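Local coordinates for uncharacterized conserved protein (Idiomarina loihiensis, PDB 2QSD) that is of unknown function but belongs to the DUF1543 family and forms a two-chain assembly of mainly antiparallel beta structure, at residues 84-89 with 105-110; 13-18 with 46-51; 70-75 with 156-161; 61-66 with 166-171. All blocks are in the same frame, centred on the assembly; numbering follows the deposited sequence.

How the contacts relate
Contact 2 comes first along the chain and closes before the others open; contact 1 falls within the stretch that contact 3 brackets, and contact 3 within that of contact 4. Contacts 1, 3 and 4 form one half of the fold, their centres about 13 to 15 Å apart and touching: Leu159 of contact 3 packs on strand 85-90, and Val66 and Leu168 of contact 4 pack on strand 105-110. Contact 2 lies across the chain's centre, its own centre about 21 to 26 Å from theirs. Strand 56-62, beside strand 9-17 of contact 2, leads through contact 4 into the sheet of contact 3, so 61-66 joins the two halves.

Contact 1 of 4, residues 84-89 with 105-110; sequences KRLYFV and FTVVVA
A chi1 of 171° carries the Phe88 ring away from its own amide and toward Phe105, whose CG sits between backbone N and carbonyl carbon. Phe88 CE1 reaches Phe105 CD2 at 3.4 Å; the ring planes are inclined at 54°, neither stacked nor perpendicular. Val107 CG2 comes to the edge of the Phe88 ring, 4.0 Å from CD1. On the same face of the sheet, Leu86 sends CD1 to Val107 CG1 (3.8 Å) and slightly farther to Val109 CG2, so one methyl touches both valines.

Tyr87 points to the other face with Arg85, Val89, Val108 and Ala110. Its ring edge is turned to the end of strand 105-110: CE1 lies 3.3 Å from Ala110 O, near the ring plane, and CD1 touches Ala110 CB. That carbonyl also accepts the amide of Arg85 (N to O 2.8 Å). Further along, Tyr87 and Val108 exchange two N-H...O bonds, as do Val89 and Thr106; the straightest is Val89 N to Thr106 O, 2.9 Å with 177° at the hydrogen. Between these pairs, Val107 CA approaches Tyr87 O at 3.3 Å in a CA-H...O contact.

Helix 113-122 covers the Tyr87 face, while Leu159 and Val157 of strand 155-161 meet Leu86 on the opposite one. Phe88 also meets Phe31 edge-to-face and packs on Ile24 of the second subunit. Alternating hydrogen-bonded and non-hydrogen-bonded pairs make this a regular antiparallel strand pair, with 85-90 central in a three-stranded sheet that is covered here on both faces.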
loop_
_atom_site.group_PDB
_atom_site.type_symbol
_atom_site.label_atom_id
_atom_site.label_comp_id
_atom_site.label_asym_id
_atom_site.label_seq_id
_atom_site.Cartn_x
_atom_site.Cartn_y
_atom_site.Cartn_z
ATOM N N LYS A 84 17.495 -7.599 25.061
ATOM C CA LYS A 84 17.016 -7.891 23.705
ATOM C C LYS A 84 15.546 -7.523 23.529
ATOM O O LYS A 84 14.741 -7.630 24.462
ATOM C CB LYS A 84 17.275 -9.352 23.317
ATOM C CG LYS A 84 18.754 -9.680 23.170
ATOM C CD LYS A 84 19.009 -10.929 22.349
ATOM C CE LYS A 84 20.506 -11.111 22.116
ATOM N NZ LYS A 84 20.811 -12.090 21.036
ATOM N N ARG A 85 15.210 -7.075 22.324
ATOM C CA ARG A 85 13.884 -6.550 22.041
ATOM C C ARG A 85 13.322 -7.017 20.709
ATOM O O ARG A 85 14.050 -7.464 19.815
ATOM C CB ARG A 85 13.888 -5.017 22.101
ATOM C CG ARG A 85 13.603 -4.456 23.483
ATOM C CD ARG A 85 14.052 -3.012 23.610
ATOM N NE ARG A 85 15.509 -2.900 23.691
ATOM C CZ ARG A 85 16.173 -1.766 23.904
ATOM N NH1 ARG A 85 17.499 -1.778 23.960
ATOM N NH2 ARG A 85 15.520 -0.620 24.064
ATOM N N LEU A 86 12.006 -6.899 20.599
ATOM C CA LEU A 86 11.279 -7.226 19.390
ATOM C C LEU A 86 11.401 -6.082 18.380
ATOM O O LEU A 86 11.099 -4.923 18.691
ATOM C CB LEU A 86 9.815 -7.462 19.752
ATOM C CG LEU A 86 8.982 -8.431 18.930
ATOM C CD1 LEU A 86 9.575 -9.827 18.971
ATOM C CD2 LEU A 86 7.579 -8.434 19.489
ATOM N N TYR A 87 11.855 -6.406 17.175
ATOM C CA TYR A 87 11.970 -5.414 16.125
ATOM C C TYR A 87 11.200 -5.833 14.887
ATOM O O TYR A 87 11.311 -6.968 14.422
ATOM C CB TYR A 87 13.429 -5.151 15.760
ATOM C CG TYR A 87 14.195 -4.323 16.770
ATOM C CD1 TYR A 87 14.979 -4.936 17.749
ATOM C CD2 TYR A 87 14.147 -2.927 16.743
ATOM C CE1 TYR A 87 15.690 -4.183 18.682
ATOM C CE2 TYR A 87 14.857 -2.164 17.673
ATOM C CZ TYR A 87 15.628 -2.801 18.638
ATOM O OH TYR A 87 16.333 -2.061 19.563
ATOM N N PHE A 88 10.423 -4.888 14.367
ATOM C CA PHE A 88 9.678 -5.043 13.130
ATOM C C PHE A 88 10.435 -4.325 12.016
ATOM O O PHE A 88 10.711 -3.132 12.128
ATOM C CB PHE A 88 8.291 -4.432 13.317
ATOM C CG PHE A 88 7.490 -4.335 12.056
ATOM C CD1 PHE A 88 6.970 -5.482 11.460
ATOM C CD2 PHE A 88 7.239 -3.094 11.474
ATOM C CE1 PHE A 88 6.218 -5.399 10.305
ATOM C CE2 PHE A 88 6.489 -3.001 10.313
ATOM C CZ PHE A 88 5.976 -4.160 9.727
ATOM N N VAL A 89 10.766 -5.047 10.948
ATOM C CA VAL A 89 11.585 -4.492 9.869
ATOM C C VAL A 89 10.833 -4.464 8.539
ATOM O O VAL A 89 10.468 -5.511 7.994
ATOM C CB VAL A 89 12.933 -5.258 9.700
ATOM C CG1 VAL A 89 13.726 -4.714 8.516
ATOM C CG2 VAL A 89 13.773 -5.175 10.970
ATOM N N PHE A 105 8.061 -7.912 4.726
ATOM C CA PHE A 105 8.561 -7.557 6.057
ATOM C C PHE A 105 8.893 -8.779 6.903
ATOM O O PHE A 105 8.575 -9.911 6.527
ATOM C CB PHE A 105 7.560 -6.657 6.807
ATOM C CG PHE A 105 6.260 -7.332 7.149
ATOM C CD1 PHE A 105 5.147 -7.160 6.337
ATOM C CD2 PHE A 105 6.142 -8.127 8.289
ATOM C CE1 PHE A 105 3.945 -7.775 6.647
ATOM C CE2 PHE A 105 4.949 -8.745 8.604
ATOM C CZ PHE A 105 3.847 -8.562 7.786
ATOM N N THR A 106 9.512 -8.530 8.058
ATOM C CA THR A 106 9.732 -9.559 9.076
ATOM C C THR A 106 9.755 -8.979 10.495
ATOM O O THR A 106 9.801 -7.761 10.683
ATOM C CB THR A 106 11.026 -10.378 8.816
ATOM O OG1 THR A 106 11.045 -11.530 9.669
ATOM C CG2 THR A 106 12.266 -9.544 9.078
ATOM N N VAL A 107 9.697 -9.871 11.482
ATOM C CA VAL A 107 9.911 -9.520 12.878
ATOM C C VAL A 107 11.101 -10.333 13.376
ATOM O O VAL A 107 11.178 -11.538 13.134
ATOM C CB VAL A 107 8.655 -9.786 13.747
ATOM C CG1 VAL A 107 8.911 -9.418 15.207
ATOM C CG2 VAL A 107 7.447 -8.997 13.222
ATOM N N VAL A 108 12.044 -9.664 14.035
ATOM C CA VAL A 108 13.244 -10.312 14.580
ATOM C C VAL A 108 13.507 -9.879 16.021
ATOM O O VAL A 108 12.951 -8.883 16.494
ATOM C CB VAL A 108 14.534 -10.018 13.739
ATOM C CG1 VAL A 108 14.461 -10.640 12.342
ATOM C CG2 VAL A 108 14.839 -8.514 13.674
ATOM N N VAL A 109 14.362 -10.631 16.710
ATOM C CA VAL A 109 14.794 -10.284 18.062
ATOM C C VAL A 109 16.245 -9.805 18.021
ATOM O O VAL A 109 17.132 -10.523 17.545
ATOM C CB VAL A 109 14.627 -11.477 19.035
ATOM C CG1 VAL A 109 15.248 -11.170 20.391
ATOM C CG2 VAL A 109 13.159 -11.818 19.198
ATOM N N ALA A 110 16.478 -8.586 18.499
ATOM C CA ALA A 110 17.822 -8.001 18.494
ATOM C C ALA A 110 18.042 -7.037 19.654
ATOM O O ALA A 110 17.088 -6.647 20.336
ATOM C CB ALA A 110 18.095 -7.312 17.171
HETATM O O HOH W 1 20.235 -11.518 17.785
#

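Contact 2 of 4, residues 13-18 with 46-51; sequences VYVGGT and KGWFGT
Beside the C-terminal part of strand 9-17, the indole of Trp48, from the loop after helix 41-47, packs along the strand's backbone, and the two segments are joined by a single direct hydrogen bond. Val15 CG2 meets the six-membered part of the indole at CE3, 3.8 Å away, the two side chains running past one another head to tail. Farther along, CZ2 comes within 3.6 Å of Gly17 C, and CH2 lies near the Gly17 amide. Gly17 has no side chain on the side of the indole, and the ring lies against bare main chain there. Trp48 points its CG away from its own amide nitrogen (chi1 174°), which directs the indole at the strand.

The indole nitrogen turns back on its own segment: NE1 donates to Thr51 O at 2.9 Å, a bent bond (135° at the hydrogen) that reaches the oxygen from above the carbonyl plane. Gly50 N lies over one indole face, off toward the rim. Across the contact, Thr51 N donates to Thr18 O at 2.8 Å, and that oxygen also lies at the indole edge, 3.7 Å from CZ2. A water bridges the same residues by accepting from Thr18 N and donating to Thr51 O (2.8 Å from the water oxygen), so Thr51 O receives both the indole and the water. Outside this polar pair, Thr18 CG2 rests against Thr51 CB at 3.7 Å, with the side chains parallel.

Strand 9-17 runs between strands 26-34 and 56-62; Trp48 also touches Leu55, just before the latter, while neighbouring Phe49 packs on Leu26 and on Phe49 of the second subunit.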
loop_
_atom_site.group_PDB
_atom_site.type_symbol
_atom_site.label_atom_id
_atom_site.label_comp_id
_atom_site.label_asym_id
_atom_site.label_seq_id
_atom_site.Cartn_x
_atom_site.Cartn_y
_atom_site.Cartn_z
ATOM N N VAL A 13 -1.701 -7.120 12.675
ATOM C CA VAL A 13 -2.852 -7.023 11.777
ATOM C C VAL A 13 -2.527 -6.226 10.517
ATOM O O VAL A 13 -1.826 -5.215 10.564
ATOM C CB VAL A 13 -4.110 -6.423 12.480
ATOM C CG1 VAL A 13 -4.552 -7.282 13.642
ATOM C CG2 VAL A 13 -3.858 -5.028 12.981
ATOM N N TYR A 14 -3.033 -6.699 9.389
ATOM C CA TYR A 14 -2.843 -6.033 8.111
ATOM C C TYR A 14 -4.186 -5.425 7.753
ATOM O O TYR A 14 -5.168 -6.135 7.539
ATOM C CB TYR A 14 -2.401 -7.058 7.075
ATOM C CG TYR A 14 -2.045 -6.537 5.702
ATOM C CD1 TYR A 14 -0.948 -5.694 5.509
ATOM C CD2 TYR A 14 -2.773 -6.939 4.579
ATOM C CE1 TYR A 14 -0.602 -5.231 4.239
ATOM C CE2 TYR A 14 -2.437 -6.486 3.297
ATOM C CZ TYR A 14 -1.353 -5.633 3.138
ATOM O OH TYR A 14 -1.021 -5.185 1.883
ATOM N N VAL A 15 -4.242 -4.101 7.741
ATOM C CA VAL A 15 -5.507 -3.411 7.537
ATOM C C VAL A 15 -5.470 -2.582 6.268
ATOM O O VAL A 15 -4.396 -2.234 5.777
ATOM C CB VAL A 15 -5.893 -2.544 8.750
ATOM C CG1 VAL A 15 -6.180 -3.423 9.942
ATOM C CG2 VAL A 15 -4.785 -1.550 9.092
ATOM N N GLY A 16 -6.649 -2.282 5.738
ATOM C CA GLY A 16 -6.774 -1.560 4.480
ATOM C C GLY A 16 -7.875 -0.525 4.507
ATOM O O GLY A 16 -8.824 -0.613 5.295
ATOM N N GLY A 17 -7.749 0.459 3.629
ATOM C CA GLY A 17 -8.723 1.529 3.550
ATOM C C GLY A 17 -8.215 2.682 2.716
ATOM O O GLY A 17 -7.238 2.551 1.972
ATOM N N THR A 18 -8.874 3.824 2.856
ATOM C CA THR A 18 -8.551 4.980 2.044
ATOM C C THR A 18 -7.922 6.111 2.872
ATOM O O THR A 18 -7.975 6.099 4.106
ATOM C CB THR A 18 -9.797 5.444 1.227
ATOM O OG1 THR A 18 -9.410 6.459 0.300
ATOM C CG2 THR A 18 -10.891 5.982 2.132
ATOM N N LYS A 46 -7.958 3.575 15.944
ATOM C CA LYS A 46 -7.173 4.739 16.358
ATOM C C LYS A 46 -5.725 4.716 15.858
ATOM O O LYS A 46 -5.055 5.748 15.847
ATOM C CB LYS A 46 -7.255 4.970 17.877
ATOM C CG LYS A 46 -6.316 4.136 18.733
ATOM C CD LYS A 46 -6.066 4.799 20.093
ATOM C CE LYS A 46 -7.317 4.832 20.977
ATOM N NZ LYS A 46 -7.053 5.476 22.300
ATOM N N GLY A 47 -5.248 3.545 15.441
ATOM C CA GLY A 47 -3.907 3.422 14.868
ATOM C C GLY A 47 -3.877 3.631 13.360
ATOM O O GLY A 47 -2.822 3.937 12.794
ATOM N N TRP A 48 -5.030 3.460 12.710
ATOM C CA TRP A 48 -5.161 3.679 11.261
ATOM C C TRP A 48 -4.943 5.145 10.906
ATOM O O TRP A 48 -5.608 6.015 11.441
ATOM C CB TRP A 48 -6.531 3.199 10.758
ATOM C CG TRP A 48 -6.802 3.504 9.316
ATOM C CD1 TRP A 48 -7.779 4.324 8.826
ATOM C CD2 TRP A 48 -6.102 2.988 8.169
ATOM N NE1 TRP A 48 -7.733 4.348 7.455
ATOM C CE2 TRP A 48 -6.709 3.547 7.024
ATOM C CE3 TRP A 48 -5.025 2.110 7.999
ATOM C CZ2 TRP A 48 -6.275 3.264 5.730
ATOM C CZ3 TRP A 48 -4.591 1.830 6.705
ATOM C CH2 TRP A 48 -5.215 2.406 5.592
ATOM N N PHE A 49 -3.998 5.400 10.010
ATOM C CA PHE A 49 -3.545 6.757 9.707
ATOM C C PHE A 49 -4.517 7.517 8.807
ATOM O O PHE A 49 -4.491 8.751 8.760
ATOM C CB PHE A 49 -2.161 6.707 9.037
ATOM C CG PHE A 49 -2.199 6.237 7.613
ATOM C CD1 PHE A 49 -2.238 4.876 7.320
ATOM C CD2 PHE A 49 -2.220 7.158 6.556
ATOM C CE1 PHE A 49 -2.282 4.437 6.005
ATOM C CE2 PHE A 49 -2.278 6.726 5.239
ATOM C CZ PHE A 49 -2.308 5.364 4.960
ATOM N N GLY A 50 -5.341 6.765 8.075
ATOM C CA GLY A 50 -6.181 7.315 7.016
ATOM C C GLY A 50 -7.617 7.564 7.426
ATOM O O GLY A 50 -7.908 7.797 8.596
ATOM N N THR A 51 -8.507 7.504 6.443
ATOM C CA THR A 51 -9.934 7.738 6.617
ATOM C C THR A 51 -10.589 6.538 7.296
ATOM O O THR A 51 -10.339 5.395 6.917
ATOM C CB THR A 51 -10.583 8.000 5.235
ATOM O OG1 THR A 51 -10.015 9.185 4.663
ATOM C CG2 THR A 51 -12.106 8.140 5.317
HETATM O O HOH W 2 -11.064 3.744 4.726
#

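Contact 3 of 4, residues 70-75 with 156-161; sequences RIHLTS and YVTLEF
The His72 ring meets Glu160 at its edge: NE2 donates to OE2 at 2.8 Å, nearly straight at 169°, with the oxygen in the ring plane and Glu160 CB also at that edge. OE2 is met on its anti side, with NE2 somewhat out of the carboxylate plane, and the carboxylate is turned 30° from the imidazole. The Tyr156 ring likewise uses an edge, its CD2 lying 3.6 Å from Ser75 O. Glu160 runs straight from backbone N to CG (chi1 178°) and bends at chi2, and the acid reaches diagonally to His72, the next residue on that face of the facing strand. Arg70 CD lies 3.9 Å from Glu160 OE2, but that oxygen is well out of the guanidinium plane, and Arg70 NE is 4.5 Å from it.

Beneath, Arg70, His72 and Thr74 pair with Glu160, Thr158 and Tyr156 through reciprocal amide-carbonyl bonds, an antiparallel register at the middle of a four-stranded sheet. The other face is apolar: Ile71 CG1 touches Leu159 CD2, and Leu73 CD2 meets Val157 CG2 at 3.9 Å.

One face is thus apolar and the other polar; on the latter, the carboxylate would help to hold the imidazole's rotation and would probably favour its protonation.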
loop_
_atom_site.group_PDB
_atom_site.type_symbol
_atom_site.label_atom_id
_atom_site.label_comp_id
_atom_site.label_asym_id
_atom_site.label_seq_id
_atom_site.Cartn_x
_atom_site.Cartn_y
_atom_site.Cartn_z
ATOM N N ARG A 70 9.815 -16.407 23.499
ATOM C CA ARG A 70 8.403 -16.305 23.838
ATOM C C ARG A 70 8.060 -14.866 24.228
ATOM O O ARG A 70 8.819 -14.217 24.947
ATOM C CB ARG A 70 8.085 -17.257 24.994
ATOM C CG ARG A 70 6.644 -17.269 25.470
ATOM C CD ARG A 70 6.418 -18.410 26.433
ATOM N NE ARG A 70 5.146 -18.291 27.138
ATOM C CZ ARG A 70 4.677 -19.189 28.000
ATOM N NH1 ARG A 70 3.509 -18.983 28.593
ATOM N NH2 ARG A 70 5.370 -20.291 28.272
ATOM N N ILE A 71 6.914 -14.385 23.752
ATOM C CA ILE A 71 6.481 -13.017 23.991
ATOM C C ILE A 71 5.577 -12.967 25.211
ATOM O O ILE A 71 4.580 -13.689 25.286
ATOM C CB ILE A 71 5.763 -12.437 22.746
ATOM C CG1 ILE A 71 6.728 -12.401 21.557
ATOM C CG2 ILE A 71 5.210 -11.042 23.034
ATOM C CD1 ILE A 71 6.055 -12.311 20.218
ATOM N N HIS A 72 5.945 -12.128 26.176
ATOM C CA HIS A 72 5.121 -11.906 27.362
ATOM C C HIS A 72 4.591 -10.487 27.358
ATOM O O HIS A 72 5.278 -9.568 26.907
ATOM C CB HIS A 72 5.923 -12.146 28.638
ATOM C CG HIS A 72 6.320 -13.571 28.839
ATOM N ND1 HIS A 72 5.458 -14.515 29.351
ATOM C CD2 HIS A 72 7.488 -14.214 28.598
ATOM C CE1 HIS A 72 6.077 -15.681 29.413
ATOM N NE2 HIS A 72 7.310 -15.525 28.962
ATOM N N LEU A 73 3.372 -10.320 27.857
ATOM C CA LEU A 73 2.741 -9.007 27.936
ATOM C C LEU A 73 2.390 -8.671 29.377
ATOM O O LEU A 73 1.689 -9.434 30.049
ATOM C CB LEU A 73 1.490 -8.949 27.051
ATOM C CG LEU A 73 1.681 -9.258 25.564
ATOM C CD1 LEU A 73 0.333 -9.464 24.887
ATOM C CD2 LEU A 73 2.501 -8.181 24.857
ATOM N N THR A 74 2.889 -7.529 29.846
ATOM C CA THR A 74 2.681 -7.088 31.228
ATOM C C THR A 74 2.277 -5.616 31.308
ATOM O O THR A 74 2.616 -4.815 30.429
ATOM C CB THR A 74 3.947 -7.309 32.100
ATOM O OG1 THR A 74 5.117 -6.934 31.360
ATOM C CG2 THR A 74 4.068 -8.771 32.537
ATOM N N SER A 75 1.553 -5.273 32.373
ATOM C CA SER A 75 1.159 -3.888 32.642
ATOM C C SER A 75 2.331 -3.038 33.129
ATOM O O SER A 75 2.394 -1.843 32.839
ATOM C CB SER A 75 0.020 -3.835 33.662
ATOM O OG SER A 75 -1.189 -4.303 33.096
ATOM N N TYR A 156 3.621 -3.781 28.052
ATOM C CA TYR A 156 5.040 -3.926 27.758
ATOM C C TYR A 156 5.346 -5.311 27.197
ATOM O O TYR A 156 4.786 -6.311 27.645
ATOM C CB TYR A 156 5.884 -3.636 29.001
ATOM C CG TYR A 156 5.876 -2.178 29.413
ATOM C CD1 TYR A 156 6.780 -1.274 28.856
ATOM C CD2 TYR A 156 4.961 -1.701 30.356
ATOM C CE1 TYR A 156 6.777 0.067 29.225
ATOM C CE2 TYR A 156 4.949 -0.360 30.734
ATOM C CZ TYR A 156 5.862 0.517 30.164
ATOM O OH TYR A 156 5.864 1.843 30.529
ATOM N N VAL A 157 6.222 -5.352 26.200
ATOM C CA VAL A 157 6.633 -6.599 25.568
ATOM C C VAL A 157 7.968 -7.052 26.155
ATOM O O VAL A 157 8.979 -6.350 26.038
ATOM C CB VAL A 157 6.769 -6.434 24.036
ATOM C CG1 VAL A 157 7.317 -7.707 23.391
ATOM C CG2 VAL A 157 5.430 -6.056 23.422
ATOM N N THR A 158 7.960 -8.215 26.803
ATOM C CA THR A 158 9.193 -8.822 27.298
ATOM C C THR A 158 9.400 -10.187 26.658
ATOM O O THR A 158 8.438 -10.875 26.328
ATOM C CB THR A 158 9.231 -8.937 28.841
ATOM O OG1 THR A 158 8.067 -9.627 29.309
ATOM C CG2 THR A 158 9.294 -7.555 29.487
ATOM N N LEU A 159 10.662 -10.568 26.490
ATOM C CA LEU A 159 11.021 -11.792 25.788
ATOM C C LEU A 159 11.682 -12.821 26.698
ATOM O O LEU A 159 12.436 -12.462 27.600
ATOM C CB LEU A 159 11.926 -11.468 24.593
ATOM C CG LEU A 159 11.339 -10.479 23.579
ATOM C CD1 LEU A 159 12.374 -10.077 22.562
ATOM C CD2 LEU A 159 10.101 -11.046 22.881
ATOM N N GLU A 160 11.383 -14.096 26.449
ATOM C CA GLU A 160 11.960 -15.220 27.188
ATOM C C GLU A 160 12.344 -16.337 26.215
ATOM O O GLU A 160 11.484 -16.875 25.521
ATOM C CB GLU A 160 10.952 -15.744 28.212
ATOM C CG GLU A 160 11.426 -16.956 29.011
ATOM C CD GLU A 160 10.293 -17.890 29.424
ATOM O OE1 GLU A 160 10.576 -18.923 30.067
ATOM O OE2 GLU A 160 9.121 -17.606 29.098
ATOM N N PHE A 161 13.629 -16.682 26.162
ATOM C CA PHE A 161 14.101 -17.763 25.304
ATOM C C PHE A 161 13.574 -19.131 25.756
ATOM O O PHE A 161 13.806 -19.541 26.891
ATOM C CB PHE A 161 15.629 -17.772 25.243
ATOM C CG PHE A 161 16.199 -18.804 24.301
ATOM C CD1 PHE A 161 16.311 -18.535 22.942
ATOM C CD2 PHE A 161 16.633 -20.043 24.776
ATOM C CE1 PHE A 161 16.839 -19.485 22.062
ATOM C CE2 PHE A 161 17.156 -20.999 23.907
ATOM C CZ PHE A 161 17.262 -20.717 22.544
#

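Contact 4 of 4, residues 61-66 with 166-171; sequences VHLHHV and QPLVPD
Val61 and His62 lie on strand 56-62, and His65 and Val66 on strand 65-66; segment 166-171 has no regular structure but makes an inverse gamma turn centred on Leu168. The CA atoms come nearest at Val61 with Pro170 (4.9 Å) and at His65 with Gln166.

Gln166 reaches across fully extended from backbone N to CD (chi1 173°), and its amide substitutes for a strand partner. NE2 donates to His62 O at 2.7 Å, the oxygen lying in the plane of the Gln166 amide, while OE1 accepts both His64 N (2.8 Å) and His65 N (2.9 Å). Three bonds therefore fix the amide where the chain passes from strand 56-62 to strand 65-66, the former in the five-stranded sheet and the latter in the four-stranded one. The His64 imidazole stacks on this amide, planes 12° apart, with OE1 over the ring centre. His64 ND1 and His65 ND1 share a hydrogen bond at 2.9 Å, and Asp162 holds His65 NE2 from the other end.

Nearer Pro170, His62 N donates to Asp171 OD2 at 2.9 Å, approaching from above the carboxylate plane. Val61 CG2 packs 3.4 Å from Val169 O, and Leu63 CD2 touches Leu168 CD1, beside Phe105 and Thr106.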
loop_
_atom_site.group_PDB
_atom_site.type_symbol
_atom_site.label_atom_id
_atom_site.label_comp_id
_atom_site.label_asym_id
_atom_site.label_seq_id
_atom_site.Cartn_x
_atom_site.Cartn_y
_atom_site.Cartn_z
ATOM N N VAL A 61 -2.089 -12.207 12.422
ATOM C CA VAL A 61 -1.488 -13.342 13.106
ATOM C C VAL A 61 -1.320 -13.030 14.587
ATOM O O VAL A 61 -0.932 -11.924 14.960
ATOM C CB VAL A 61 -0.150 -13.782 12.438
ATOM C CG1 VAL A 61 0.832 -12.607 12.302
ATOM C CG2 VAL A 61 0.483 -14.965 13.173
ATOM N N HIS A 62 -1.674 -13.998 15.426
ATOM C CA HIS A 62 -1.354 -13.964 16.846
ATOM C C HIS A 62 0.117 -14.309 16.952
ATOM O O HIS A 62 0.524 -15.419 16.603
ATOM C CB HIS A 62 -2.230 -14.974 17.604
ATOM C CG HIS A 62 -1.810 -15.225 19.023
ATOM N ND1 HIS A 62 -2.017 -16.436 19.649
ATOM C CD2 HIS A 62 -1.205 -14.430 19.937
ATOM C CE1 HIS A 62 -1.560 -16.374 20.886
ATOM N NE2 HIS A 62 -1.057 -15.169 21.084
ATOM N N LEU A 63 0.907 -13.345 17.415
ATOM C CA LEU A 63 2.360 -13.491 17.505
ATOM C C LEU A 63 2.752 -13.897 18.925
ATOM O O LEU A 63 2.586 -13.108 19.854
ATOM C CB LEU A 63 3.022 -12.152 17.172
ATOM C CG LEU A 63 4.023 -12.000 16.028
ATOM C CD1 LEU A 63 4.923 -10.809 16.323
ATOM C CD2 LEU A 63 4.854 -13.254 15.760
ATOM N N HIS A 64 3.262 -15.117 19.098
ATOM C CA HIS A 64 3.647 -15.605 20.434
ATOM C C HIS A 64 5.121 -15.988 20.565
ATOM O O HIS A 64 5.670 -16.006 21.676
ATOM C CB HIS A 64 2.747 -16.755 20.905
ATOM C CG HIS A 64 2.544 -17.832 19.884
ATOM N ND1 HIS A 64 3.521 -18.749 19.559
ATOM C CD2 HIS A 64 1.467 -18.148 19.125
ATOM C CE1 HIS A 64 3.062 -19.573 18.634
ATOM N NE2 HIS A 64 1.818 -19.227 18.352
ATOM N N HIS A 65 5.759 -16.280 19.435
ATOM C CA HIS A 65 7.170 -16.643 19.419
ATOM C C HIS A 65 7.880 -16.038 18.225
ATOM O O HIS A 65 7.341 -16.053 17.116
ATOM C CB HIS A 65 7.337 -18.162 19.390
ATOM C CG HIS A 65 7.148 -18.813 20.722
ATOM N ND1 HIS A 65 5.924 -19.264 21.165
ATOM C CD2 HIS A 65 8.030 -19.089 21.709
ATOM C CE1 HIS A 65 6.059 -19.788 22.371
ATOM N NE2 HIS A 65 7.328 -19.697 22.723
ATOM N N VAL A 66 9.074 -15.489 18.470
ATOM C CA VAL A 66 9.963 -14.971 17.420
ATOM C C VAL A 66 11.414 -15.394 17.718
ATOM O O VAL A 66 11.940 -15.096 18.795
ATOM C CB VAL A 66 9.904 -13.409 17.289
ATOM C CG1 VAL A 66 10.893 -12.914 16.226
ATOM C CG2 VAL A 66 8.514 -12.923 16.939
ATOM N N GLN A 166 7.857 -20.067 15.393
ATOM C CA GLN A 166 6.530 -19.787 14.869
ATOM C C GLN A 166 6.680 -19.165 13.480
ATOM O O GLN A 166 7.355 -18.143 13.332
ATOM C CB GLN A 166 5.753 -18.854 15.802
ATOM C CG GLN A 166 4.416 -18.391 15.226
ATOM C CD GLN A 166 3.685 -17.345 16.065
ATOM O OE1 GLN A 166 4.188 -16.855 17.078
ATOM N NE2 GLN A 166 2.480 -17.002 15.635
ATOM N N PRO A 167 6.062 -19.788 12.459
ATOM C CA PRO A 167 6.121 -19.221 11.111
ATOM C C PRO A 167 5.330 -17.915 11.025
ATOM O O PRO A 167 4.183 -17.847 11.471
ATOM C CB PRO A 167 5.493 -20.307 10.234
ATOM C CG PRO A 167 4.661 -21.135 11.159
ATOM C CD PRO A 167 5.281 -21.039 12.516
ATOM N N LEU A 168 5.961 -16.879 10.482
ATOM C CA LEU A 168 5.311 -15.585 10.336
ATOM C C LEU A 168 4.399 -15.605 9.103
ATOM O O LEU A 168 4.758 -15.112 8.035
ATOM C CB LEU A 168 6.356 -14.468 10.263
ATOM C CG LEU A 168 5.865 -13.025 10.401
ATOM C CD1 LEU A 168 5.420 -12.714 11.818
ATOM C CD2 LEU A 168 6.951 -12.066 9.966
ATOM N N VAL A 169 3.229 -16.221 9.269
ATOM C CA VAL A 169 2.223 -16.379 8.217
ATOM C C VAL A 169 0.848 -16.077 8.842
ATOM O O VAL A 169 0.695 -16.190 10.056
ATOM C CB VAL A 169 2.250 -17.817 7.559
ATOM C CG1 VAL A 169 3.577 -18.088 6.844
ATOM C CG2 VAL A 169 1.933 -18.916 8.566
ATOM N N PRO A 170 -0.153 -15.681 8.030
ATOM C CA PRO A 170 -1.433 -15.326 8.651
ATOM C C PRO A 170 -2.171 -16.508 9.284
ATOM O O PRO A 170 -2.101 -17.630 8.778
ATOM C CB PRO A 170 -2.257 -14.782 7.477
ATOM C CG PRO A 170 -1.269 -14.515 6.376
ATOM C CD PRO A 170 -0.198 -15.522 6.562
ATOM N N ASP A 171 -2.855 -16.246 10.395
ATOM C CA ASP A 171 -3.833 -17.176 10.941
ATOM C C ASP A 171 -5.059 -17.182 10.024
ATOM O O ASP A 171 -5.706 -18.207 9.832
ATOM C CB ASP A 171 -4.253 -16.751 12.358
ATOM C CG ASP A 171 -3.128 -16.871 13.373
ATOM O OD1 ASP A 171 -2.138 -17.587 13.099
ATOM O OD2 ASP A 171 -3.238 -16.254 14.457
HETATM O O HOH W 3 -0.973 -17.725 15.794
#